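Local atomic coordinates of phosphoenolpyruvate-protein phosphotransferase (Acinetobacter sp., PDB entry 3CI6), a protein that probably transfers the phosphoryl group of phosphoenolpyruvate to a protein histidine in sugar transport, and is represented here by its GAF domain alone. Residues L50-R53 with N54-Y57; F142-A145 with A146-F149; S74-L77 with S78-L81; S28-I31 with M32-V36. All blocks are in the same frame, centred on the assembly; numbering follows the deposited sequence. Where two conformers were deposited one is given.

In the fold
All four contacts lie within the GAF domain, whose antiparallel sheet is flanked by helices. Contacts 1 and 3 are neighbours, with centres about 10 Å apart: strands 56-63 and 74-76 are antiparallel neighbours in the sheet, and Y57 N lies 2.8 Å from L75 O. Contact 4, in helix 25-40, and contact 2, at the start of helix 144-167, have centres about 17 Å apart and meet where F149 packs on V36. Contacts 1 and 2 are on opposite sides of the chain's centre, about 28 Å between centres. The bound 1-ethoxy-2-(2-ethoxyethoxy)ethane lies beside contact 1, where D51 belongs to its pocket; the side chain of L29, in contact 4, is about 7 Å from this bound polyether.

Contact 1: residues L50-R53 with N54-Y57; sequences LDER and NQRY. With P4G (1-ethoxy-2-(2-ethoxyethoxy)ethane), chain F.
The first torsion of D51, 176°, sets CG opposite the backbone N and carries the carboxylate to where N54 and R56 both reach it. R56 starts with CG between backbone N and carbonyl carbon (chi1 64°), then runs extended alongside D51 and brings NE to 3.3 Å from D51 OD2. This salt bridge meets the edge of the guanidinium, and a weaker bond from R56 NH1 joins it. N54 ND2 donates to the same D51 OD2 at 2.9 Å, on its syn side, whereas R56 NE comes on the anti side; both donors stand on one face of the carboxylate. The planes of the N54 amide and the carboxylate are almost perpendicular, 88° apart.

The backbone makes the tight connection of the beta hairpin 44-51/56-63. D51 N bonds to R56 O at 2.8 Å, and Q55 and R56 both face D51 in a G1 beta bulge. Q55 adopts positive phi there, and its NE2 donates to E52 O at 2.7 Å on an in-plane lone pair. L50 CG lies 3.7 Å from Y57 CE1, an apolar contact, the leucine crossing the ring obliquely. E52 turns its acid to K127.

D51 CB and CG touch the bound polyether at its C3, each at 3.8 Å; D51 OD2 and ether O2, both acceptors, are merely near. N54 and R56 satisfy OD2, and the guanidinium charge would probably favour the ionised acid.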
loop_
_atom_site.group_PDB
_atom_site.type_symbol
_atom_site.label_atom_id
_atom_site.label_comp_id
_atom_site.label_asym_id
_atom_site.label_seq_id
_atom_site.Cartn_x
_atom_site.Cartn_y
_atom_site.Cartn_z
ATOM N N LEU B 50 -13.550 6.706 7.575
ATOM C CA LEU B 50 -14.182 6.651 8.881
ATOM C C LEU B 50 -13.735 7.867 9.707
ATOM O O LEU B 50 -12.550 8.018 9.985
ATOM C CB LEU B 50 -13.847 5.303 9.550
ATOM C CG LEU B 50 -14.856 4.766 10.574
ATOM C CD1 LEU B 50 -14.501 3.343 11.033
ATOM C CD2 LEU B 50 -14.936 5.756 11.735
ATOM N N ASP B 51 -14.705 8.699 10.132
ATOM C CA ASP B 51 -14.560 9.919 10.887
ATOM C C ASP B 51 -14.913 9.503 12.303
ATOM O O ASP B 51 -16.086 9.409 12.671
ATOM C CB ASP B 51 -15.520 10.963 10.331
ATOM C CG ASP B 51 -15.511 12.236 11.129
ATOM O OD1 ASP B 51 -14.788 12.274 12.165
ATOM O OD2 ASP B 51 -16.166 13.179 10.670
ATOM N N GLU B 52 -13.918 9.231 13.125
ATOM C CA GLU B 52 -14.226 8.671 14.426
ATOM C C GLU B 52 -14.794 9.731 15.378
ATOM O O GLU B 52 -15.512 9.389 16.301
ATOM C CB GLU B 52 -12.999 8.000 15.023
ATOM C CG GLU B 52 -13.323 6.775 15.838
ATOM C CD GLU B 52 -12.162 5.801 15.903
ATOM O OE1 GLU B 52 -10.995 6.250 15.771
ATOM O OE2 GLU B 52 -12.432 4.597 16.078
ATOM N N ARG B 53 -14.484 10.996 15.146
ATOM C CA ARG B 53 -15.075 12.060 15.941
ATOM C C ARG B 53 -16.597 12.138 15.805
ATOM O O ARG B 53 -17.331 12.279 16.787
ATOM C CB ARG B 53 -14.485 13.354 15.428
ATOM C CG ARG B 53 -14.029 14.191 16.405
ATOM C CD ARG B 53 -13.334 15.405 15.785
ATOM N NE ARG B 53 -13.923 16.585 16.371
ATOM C CZ ARG B 53 -13.302 17.733 16.590
ATOM N NH1 ARG B 53 -12.032 17.902 16.255
ATOM N NH2 ARG B 53 -13.976 18.718 17.136
ATOM N N ASN B 54 -17.068 12.005 14.566
ATOM C CA ASN B 54 -18.495 12.053 14.260
ATOM C C ASN B 54 -19.152 10.684 14.077
ATOM O O ASN B 54 -20.324 10.598 13.745
ATOM C CB ASN B 54 -18.702 12.929 13.014
ATOM C CG ASN B 54 -18.367 14.398 13.297
ATOM O OD1 ASN B 54 -19.052 15.023 14.087
ATOM N ND2 ASN B 54 -17.306 14.924 12.687
ATOM N N GLN B 55 -18.384 9.620 14.294
ATOM C CA GLN B 55 -18.877 8.246 14.216
ATOM C C GLN B 55 -19.662 7.969 12.936
ATOM O O GLN B 55 -20.856 7.610 12.957
ATOM C CB GLN B 55 -19.701 7.913 15.459
ATOM C CG GLN B 55 -18.793 7.759 16.692
ATOM C CD GLN B 55 -17.819 6.591 16.580
ATOM O OE1 GLN B 55 -18.237 5.432 16.519
ATOM N NE2 GLN B 55 -16.522 6.887 16.523
ATOM N N ARG B 56 -19.008 8.221 11.814
ATOM C CA ARG B 56 -19.647 8.088 10.540
ATOM C C ARG B 56 -18.560 7.891 9.492
ATOM O O ARG B 56 -17.396 8.194 9.729
ATOM C CB ARG B 56 -20.424 9.366 10.195
ATOM C CG ARG B 56 -19.518 10.571 10.036
ATOM C CD ARG B 56 -20.201 11.881 9.685
ATOM N NE ARG B 56 -19.195 12.934 9.495
ATOM C CZ ARG B 56 -19.483 14.167 9.077
ATOM N NH1 ARG B 56 -18.521 15.088 8.961
ATOM N NH2 ARG B 56 -20.737 14.478 8.770
ATOM N N TYR B 57 -18.961 7.441 8.318
ATOM C CA TYR B 57 -18.086 7.468 7.131
ATOM C C TYR B 57 -18.377 8.735 6.358
ATOM O O TYR B 57 -19.564 9.038 6.112
ATOM C CB TYR B 57 -18.327 6.257 6.242
ATOM C CG TYR B 57 -17.911 4.923 6.845
ATOM C CD1 TYR B 57 -16.592 4.546 6.888
ATOM C CD2 TYR B 57 -18.857 4.023 7.308
ATOM C CE1 TYR B 57 -16.204 3.339 7.431
ATOM C CE2 TYR B 57 -18.468 2.808 7.832
ATOM C CZ TYR B 57 -17.146 2.468 7.869
ATOM O OH TYR B 57 -16.742 1.263 8.399
HETATM C C8 P4G F . -7.755 13.974 10.053
HETATM C C7 P4G F . -7.270 13.158 8.869
HETATM O O4 P4G F . -8.048 11.978 8.774
HETATM C C6 P4G F . -9.370 12.339 8.478
HETATM C C5 P4G F . -10.379 11.263 8.198
HETATM O O3 P4G F . -11.776 11.691 8.172
HETATM C C4 P4G F . -11.964 13.073 8.236
HETATM C C3 P4G F . -13.423 13.291 8.195
HETATM O O2 P4G F . -13.659 14.604 8.675
HETATM C C2 P4G F . -13.181 15.569 7.761
HETATM C C1 P4G F . -12.852 16.786 8.620
#

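Contact 2: residues F142-A145 with A146-F149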
loop_
_atom_site.group_PDB
_atom_site.type_symbol
_atom_site.label_atom_id
_atom_site.label_comp_id
_atom_site.label_asym_id
_atom_site.label_seq_id
_atom_site.Cartn_x
_atom_site.Cartn_y
_atom_site.Cartn_z
ATOM N N PHE B 142 -16.615 -8.094 -12.084
ATOM C CA PHE B 142 -15.211 -7.714 -11.907
ATOM C C PHE B 142 -14.391 -8.860 -11.363
ATOM O O PHE B 142 -14.793 -9.505 -10.394
ATOM C CB PHE B 142 -15.079 -6.487 -11.028
ATOM C CG PHE B 142 -15.540 -5.250 -11.712
ATOM C CD1 PHE B 142 -14.925 -4.810 -12.862
ATOM C CD2 PHE B 142 -16.622 -4.584 -11.265
ATOM C CE1 PHE B 142 -15.388 -3.714 -13.526
ATOM C CE2 PHE B 142 -17.100 -3.461 -11.917
ATOM C CZ PHE B 142 -16.483 -3.029 -13.053
ATOM N N SER B 143 -13.235 -9.092 -11.977
ATOM C CA SER B 143 -12.417 -10.239 -11.701
ATOM C C SER B 143 -11.519 -10.061 -10.487
ATOM O O SER B 143 -11.413 -8.985 -9.890
ATOM C CB SER B 143 -11.502 -10.519 -12.904
ATOM O OG SER B 143 -10.344 -9.718 -12.876
ATOM N N GLU B 144 -10.783 -11.125 -10.190
ATOM C CA GLU B 144 -9.812 -11.136 -9.133
ATOM C C GLU B 144 -8.711 -10.152 -9.368
ATOM O O GLU B 144 -8.160 -9.657 -8.405
ATOM C CB GLU B 144 -9.213 -12.528 -8.974
ATOM C CG GLU B 144 -10.232 -13.589 -8.687
ATOM C CD GLU B 144 -10.852 -13.487 -7.325
ATOM O OE1 GLU B 144 -10.335 -12.727 -6.454
ATOM O OE2 GLU B 144 -11.875 -14.200 -7.132
ATOM N N ALA B 145 -8.345 -9.865 -10.611
ATOM C CA ALA B 145 -7.331 -8.848 -10.864
ATOM C C ALA B 145 -7.741 -7.497 -10.344
ATOM O O ALA B 145 -6.932 -6.756 -9.737
ATOM C CB ALA B 145 -6.991 -8.755 -12.381
ATOM N N ALA B 146 -8.983 -7.128 -10.608
ATOM C CA ALA B 146 -9.489 -5.868 -10.134
ATOM C C ALA B 146 -9.494 -5.865 -8.625
ATOM O O ALA B 146 -9.069 -4.872 -8.012
ATOM C CB ALA B 146 -10.881 -5.622 -10.682
ATOM N N GLU B 147 -9.933 -6.957 -8.001
ATOM C CA GLU B 147 -9.920 -6.985 -6.531
ATOM C C GLU B 147 -8.497 -6.815 -5.984
ATOM O O GLU B 147 -8.248 -6.022 -5.056
ATOM C CB GLU B 147 -10.531 -8.284 -6.000
ATOM C CG GLU B 147 -12.011 -8.416 -6.282
ATOM C CD GLU B 147 -12.642 -9.634 -5.639
ATOM O OE1 GLU B 147 -11.972 -10.393 -4.915
ATOM O OE2 GLU B 147 -13.881 -9.810 -5.801
ATOM N N SER B 148 -7.548 -7.543 -6.568
ATOM C CA SER B 148 -6.154 -7.459 -6.116
ATOM C C SER B 148 -5.568 -6.072 -6.275
ATOM O O SER B 148 -4.877 -5.595 -5.387
ATOM C CB SER B 148 -5.309 -8.483 -6.829
ATOM O OG SER B 148 -5.662 -9.793 -6.503
ATOM N N PHE B 149 -5.833 -5.425 -7.404
ATOM C CA PHE B 149 -5.421 -4.061 -7.683
ATOM C C PHE B 149 -5.927 -3.121 -6.604
ATOM O O PHE B 149 -5.177 -2.328 -6.037
ATOM C CB PHE B 149 -5.967 -3.710 -9.083
ATOM C CG PHE B 149 -5.852 -2.253 -9.504
ATOM C CD1 PHE B 149 -4.632 -1.723 -9.840
ATOM C CD2 PHE B 149 -6.994 -1.477 -9.727
ATOM C CE1 PHE B 149 -4.506 -0.409 -10.322
ATOM C CE2 PHE B 149 -6.885 -0.160 -10.205
ATOM C CZ PHE B 149 -5.637 0.370 -10.479
HETATM O O HOH W 1 -14.215 -11.760 -8.664
#
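A146, first in the second segment, has its methyl 4.3 Å from F142, CB to CB; the F142 ring runs on to M40 and V42, and the small A146 also packs on M40 of helix 25-40. E147 follows, its N bonded to S143 O at 3.1 Å. Its extended side chain runs beside that of E144, whose chain bends at chi2 (-70°), and the two OE1 atoms come within 3.2 Å. Their carboxylate planes stand 74° apart. R13 of the second subunit pairs with both and probably eases their repulsion: it makes a salt bridge to E147 OE1 and a long, weak ion pair with E144 OE1. E147 OE2 bonds to N93, and a water that donates to F142 O at 2.9 Å reaches it weakly.

This is the N-terminus of helix 144-167, with S143 as N-cap. S143 OG accepts weakly from A145 N at 3.0 Å, as suits a short hydroxyl side chain at a helix start.

S148 N continues the helical pattern to E144 O, while S148 OG bonds to D10 of the second subunit. F149 N bonds to A145 O at 2.9 Å. F149 swings its ring out beside its carbonyl carbon (chi1 171°), away from this turn to L12, I15, V36 and A39, a buried apolar setting between helices 7-20 and 25-40.

Contact 3: residues S74-L77 with S78-L81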
loop_
_atom_site.group_PDB
_atom_site.type_symbol
_atom_site.label_atom_id
_atom_site.label_comp_id
_atom_site.label_asym_id
_atom_site.label_seq_id
_atom_site.Cartn_x
_atom_site.Cartn_y
_atom_site.Cartn_z
ATOM N N SER B 74 -22.475 11.606 4.242
ATOM C CA SER B 74 -21.972 10.669 5.224
ATOM C C SER B 74 -22.920 9.520 5.428
ATOM O O SER B 74 -24.103 9.578 5.054
ATOM C CB SER B 74 -21.684 11.324 6.532
ATOM O OG SER B 74 -22.880 11.810 7.093
ATOM N N LEU B 75 -22.369 8.472 6.007
ATOM C CA LEU B 75 -23.073 7.239 6.293
ATOM C C LEU B 75 -22.811 6.813 7.718
ATOM O O LEU B 75 -21.688 6.934 8.203
ATOM C CB LEU B 75 -22.592 6.115 5.366
ATOM C CG LEU B 75 -22.786 6.346 3.865
ATOM C CD1 LEU B 75 -21.953 5.470 2.956
ATOM C CD2 LEU B 75 -24.278 6.163 3.567
ATOM N N GLN B 76 -23.818 6.275 8.403
ATOM C CA GLN B 76 -23.532 5.737 9.717
ATOM C C GLN B 76 -22.714 4.450 9.597
ATOM O O GLN B 76 -22.639 3.832 8.543
ATOM C CB GLN B 76 -24.803 5.461 10.495
ATOM C CG GLN B 76 -25.638 6.715 10.735
ATOM C CD GLN B 76 -24.905 7.754 11.575
ATOM O OE1 GLN B 76 -24.621 7.534 12.761
ATOM N NE2 GLN B 76 -24.605 8.899 10.965
ATOM N N LEU B 77 -22.082 4.060 10.691
ATOM C CA LEU B 77 -21.109 2.982 10.669
ATOM C C LEU B 77 -21.709 1.620 10.300
ATOM O O LEU B 77 -21.033 0.798 9.722
ATOM C CB LEU B 77 -20.364 2.918 11.999
ATOM C CG LEU B 77 -19.444 4.115 12.240
ATOM C CD1 LEU B 77 -18.707 3.882 13.530
ATOM C CD2 LEU B 77 -18.442 4.356 11.109
ATOM N N SER B 78 -22.980 1.417 10.589
ATOM C CA SER B 78 -23.641 0.157 10.238
ATOM C C SER B 78 -24.540 0.287 9.025
ATOM O O SER B 78 -25.376 -0.584 8.775
ATOM C CB SER B 78 -24.466 -0.322 11.434
ATOM O OG SER B 78 -25.461 0.631 11.784
ATOM N N GLU B 79 -24.376 1.360 8.249
ATOM C CA GLU B 79 -25.371 1.728 7.251
ATOM C C GLU B 79 -25.059 1.169 5.884
ATOM O O GLU B 79 -24.046 1.538 5.270
ATOM C CB GLU B 79 -25.507 3.255 7.168
ATOM C CG GLU B 79 -26.574 3.712 6.212
ATOM C CD GLU B 79 -26.871 5.204 6.283
ATOM O OE1 GLU B 79 -26.238 5.931 7.072
ATOM O OE2 GLU B 79 -27.813 5.650 5.578
ATOM N N GLY B 80 -25.964 0.312 5.396
ATOM C CA GLY B 80 -25.936 -0.091 4.012
ATOM C C GLY B 80 -24.726 -0.930 3.616
ATOM O O GLY B 80 -24.053 -1.524 4.461
ATOM N N LEU B 81 -24.495 -1.025 2.314
ATOM C CA LEU B 81 -23.362 -1.825 1.825
ATOM C C LEU B 81 -22.003 -1.285 2.247
ATOM O O LEU B 81 -21.091 -2.079 2.534
ATOM C CB LEU B 81 -23.416 -2.012 0.307
ATOM C CG LEU B 81 -24.585 -2.830 -0.223
ATOM C CD1 LEU B 81 -24.742 -2.624 -1.739
ATOM C CD2 LEU B 81 -24.359 -4.318 0.205
#
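E79 reaches back to the strand end at L75 and Q76, and its side chain can be followed outward from the backbone. CB lies 3.2 Å from Q76 O. CG stands anti to the E79 backbone N (chi1 -177°), and the chain stays extended beyond it, so that the full length of a glutamate spans from the turn to the strand. CD meets a methyl group, L75 CD2, at 3.9 Å, the two side chains crossing at about a right angle. At the tip, OE1 accepts from Q76 N at 2.8 Å through its anti lone pair, and the bond is nearly straight at 167°. The same oxygen lies 3.5 Å from L75 CA and also bonds to a bound glycerol, probably from the crystallisation liquor. OE2 passes 4.1 Å from L75 CD2.

The backbone beneath is a type I beta turn from Q76 to E79, which carries the chain from edge strand 74-76 toward helix 80-88. E79 N closes it by donating to Q76 O at 3.0 Å from well above the carbonyl plane. Thus E79 binds both polar backbone groups of Q76, one with its main chain and the other with its carboxylate. G80 follows with phi 67°, a conformation that its lack of a CB makes easy.

L75 is buried and packs on Y48 and V82, a fitting place for a branched apolar chain. L77, on the turn, touches L50 and Y57 of the neighbouring hairpin.

Contact 4: residues S28-I31 with M32-V36; sequences SLDI and MVNQV
D30 and N34 meet most closely through D30 O, which takes two bonds from N34. The helical one, from N34 N, is 3.2 Å long; N34 ND2 adds a second at 2.9 Å, and the two donors approach from opposite faces of the carbonyl plane. An asparagine suits this spot, since its short amide can curl back to the preceding turn: CG lies anti to the carbonyl carbon (chi1 -79°), and D30 O falls within the amide plane. D30 OD1 is also near N34 ND2, at 3.1 Å, but the angle is too poor for a bond, and the carboxylate and amide planes stand 73° apart.

One residue along, I31 and Q35 run side by side, and Q35 CG touches the I31 CG2 branch at 4.0 Å, while Q35 NE2 hydrogen-bonds E18 OE1 of helix 7-20.

All these residues belong to helix 25-40 of the GAF domain, packed against the sheet, helix 7-20 and helix 144-167. Its regular bonds include Q35 N to I31 O and M32 N to S28 O, each 2.9 Å.

Farther out, each side of the helix has its own neighbours. L29 and V33, compact and apolar, pack on strands 44-51 and 56-63; V33 touches C45, I47 and A61. The selenomethionine M32 reaches I19 and L157 with its long flexible chain, and S28 OG bonds to S22 and to the carbonyl of S24.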
loop_
_atom_site.group_PDB
_atom_site.type_symbol
_atom_site.label_atom_id
_atom_site.label_comp_id
_atom_site.label_asym_id
_atom_site.label_seq_id
_atom_site.Cartn_x
_atom_site.Cartn_y
_atom_site.Cartn_z
ATOM N N SER B 28 -3.710 12.591 -2.147
ATOM C CA SER B 28 -3.608 11.148 -2.305
ATOM C C SER B 28 -4.955 10.536 -2.686
ATOM O O SER B 28 -5.042 9.757 -3.612
ATOM C CB SER B 28 -3.077 10.506 -1.041
ATOM O OG SER B 28 -1.787 11.021 -0.776
ATOM N N LEU B 29 -6.001 10.958 -1.990
ATOM C CA LEU B 29 -7.351 10.427 -2.209
ATOM C C LEU B 29 -7.855 10.763 -3.614
ATOM O O LEU B 29 -8.481 9.919 -4.278
ATOM C CB LEU B 29 -8.326 10.963 -1.161
ATOM C CG LEU B 29 -8.004 10.615 0.286
ATOM C CD1 LEU B 29 -8.988 11.328 1.240
ATOM C CD2 LEU B 29 -8.002 9.080 0.519
ATOM N N ASP B 30 -7.592 11.996 -4.037
ATOM C CA ASP B 30 -8.047 12.470 -5.336
ATOM C C ASP B 30 -7.338 11.700 -6.435
ATOM O O ASP B 30 -7.954 11.267 -7.433
ATOM C CB ASP B 30 -7.786 13.977 -5.453
ATOM C CG ASP B 30 -8.236 14.577 -6.776
ATOM O OD1 ASP B 30 -9.435 14.450 -7.096
ATOM O OD2 ASP B 30 -7.380 15.252 -7.410
ATOM N N ILE B 31 -6.020 11.530 -6.284
ATOM C CA ILE B 31 -5.252 10.748 -7.265
ATOM C C ILE B 31 -5.786 9.347 -7.329
ATOM O O ILE B 31 -6.006 8.800 -8.410
ATOM C CB ILE B 31 -3.769 10.708 -6.877
ATOM C CG1 ILE B 31 -3.139 12.069 -7.112
ATOM C CG2 ILE B 31 -3.022 9.704 -7.709
ATOM C CD1 ILE B 31 -1.833 12.281 -6.270
HETATM N N MSE B 32 -6.009 8.731 -6.174
HETATM C CA MSE B 32 -6.446 7.338 -6.205
HETATM C C MSE B 32 -7.797 7.156 -6.895
HETATM O O MSE B 32 -7.935 6.283 -7.750
HETATM C CB MSE B 32 -6.515 6.724 -4.823
HETATM C CG MSE B 32 -6.743 5.227 -4.889
HETATM SE SE MSE B 32 -6.718 4.523 -3.136
HETATM C CE MSE B 32 -8.222 5.583 -2.409
ATOM N N VAL B 33 -8.797 7.947 -6.540
ATOM C CA VAL B 33 -10.140 7.704 -7.155
ATOM C C VAL B 33 -10.121 7.946 -8.656
ATOM O O VAL B 33 -10.761 7.227 -9.437
ATOM C CB VAL B 33 -11.305 8.453 -6.461
ATOM C CG1 VAL B 33 -11.409 7.996 -5.016
ATOM C CG2 VAL B 33 -11.191 9.943 -6.615
ATOM N N ASN B 34 -9.412 8.967 -9.107
ATOM C CA ASN B 34 -9.394 9.294 -10.533
ATOM C C ASN B 34 -8.583 8.269 -11.306
ATOM O O ASN B 34 -8.985 7.839 -12.382
ATOM C CB ASN B 34 -8.874 10.704 -10.715
ATOM C CG ASN B 34 -9.949 11.721 -10.425
ATOM O OD1 ASN B 34 -10.846 11.933 -11.262
ATOM N ND2 ASN B 34 -9.941 12.285 -9.224
ATOM N N GLN B 35 -7.437 7.878 -10.754
ATOM C CA GLN B 35 -6.629 6.874 -11.421
ATOM C C GLN B 35 -7.231 5.479 -11.443
ATOM O O GLN B 35 -7.132 4.803 -12.470
ATOM C CB GLN B 35 -5.198 6.836 -10.891
ATOM C CG GLN B 35 -4.444 8.123 -11.057
ATOM C CD GLN B 35 -4.115 8.485 -12.464
ATOM O OE1 GLN B 35 -4.607 7.866 -13.423
ATOM N NE2 GLN B 35 -3.237 9.459 -12.626
ATOM N N VAL B 36 -7.917 5.099 -10.374
ATOM C CA VAL B 36 -8.668 3.833 -10.356
ATOM C C VAL B 36 -9.760 3.890 -11.433
ATOM O O VAL B 36 -9.918 2.960 -12.242
ATOM C CB VAL B 36 -9.272 3.514 -8.997
ATOM C CG1 VAL B 36 -10.323 2.383 -9.110
ATOM C CG2 VAL B 36 -8.124 3.103 -8.010
#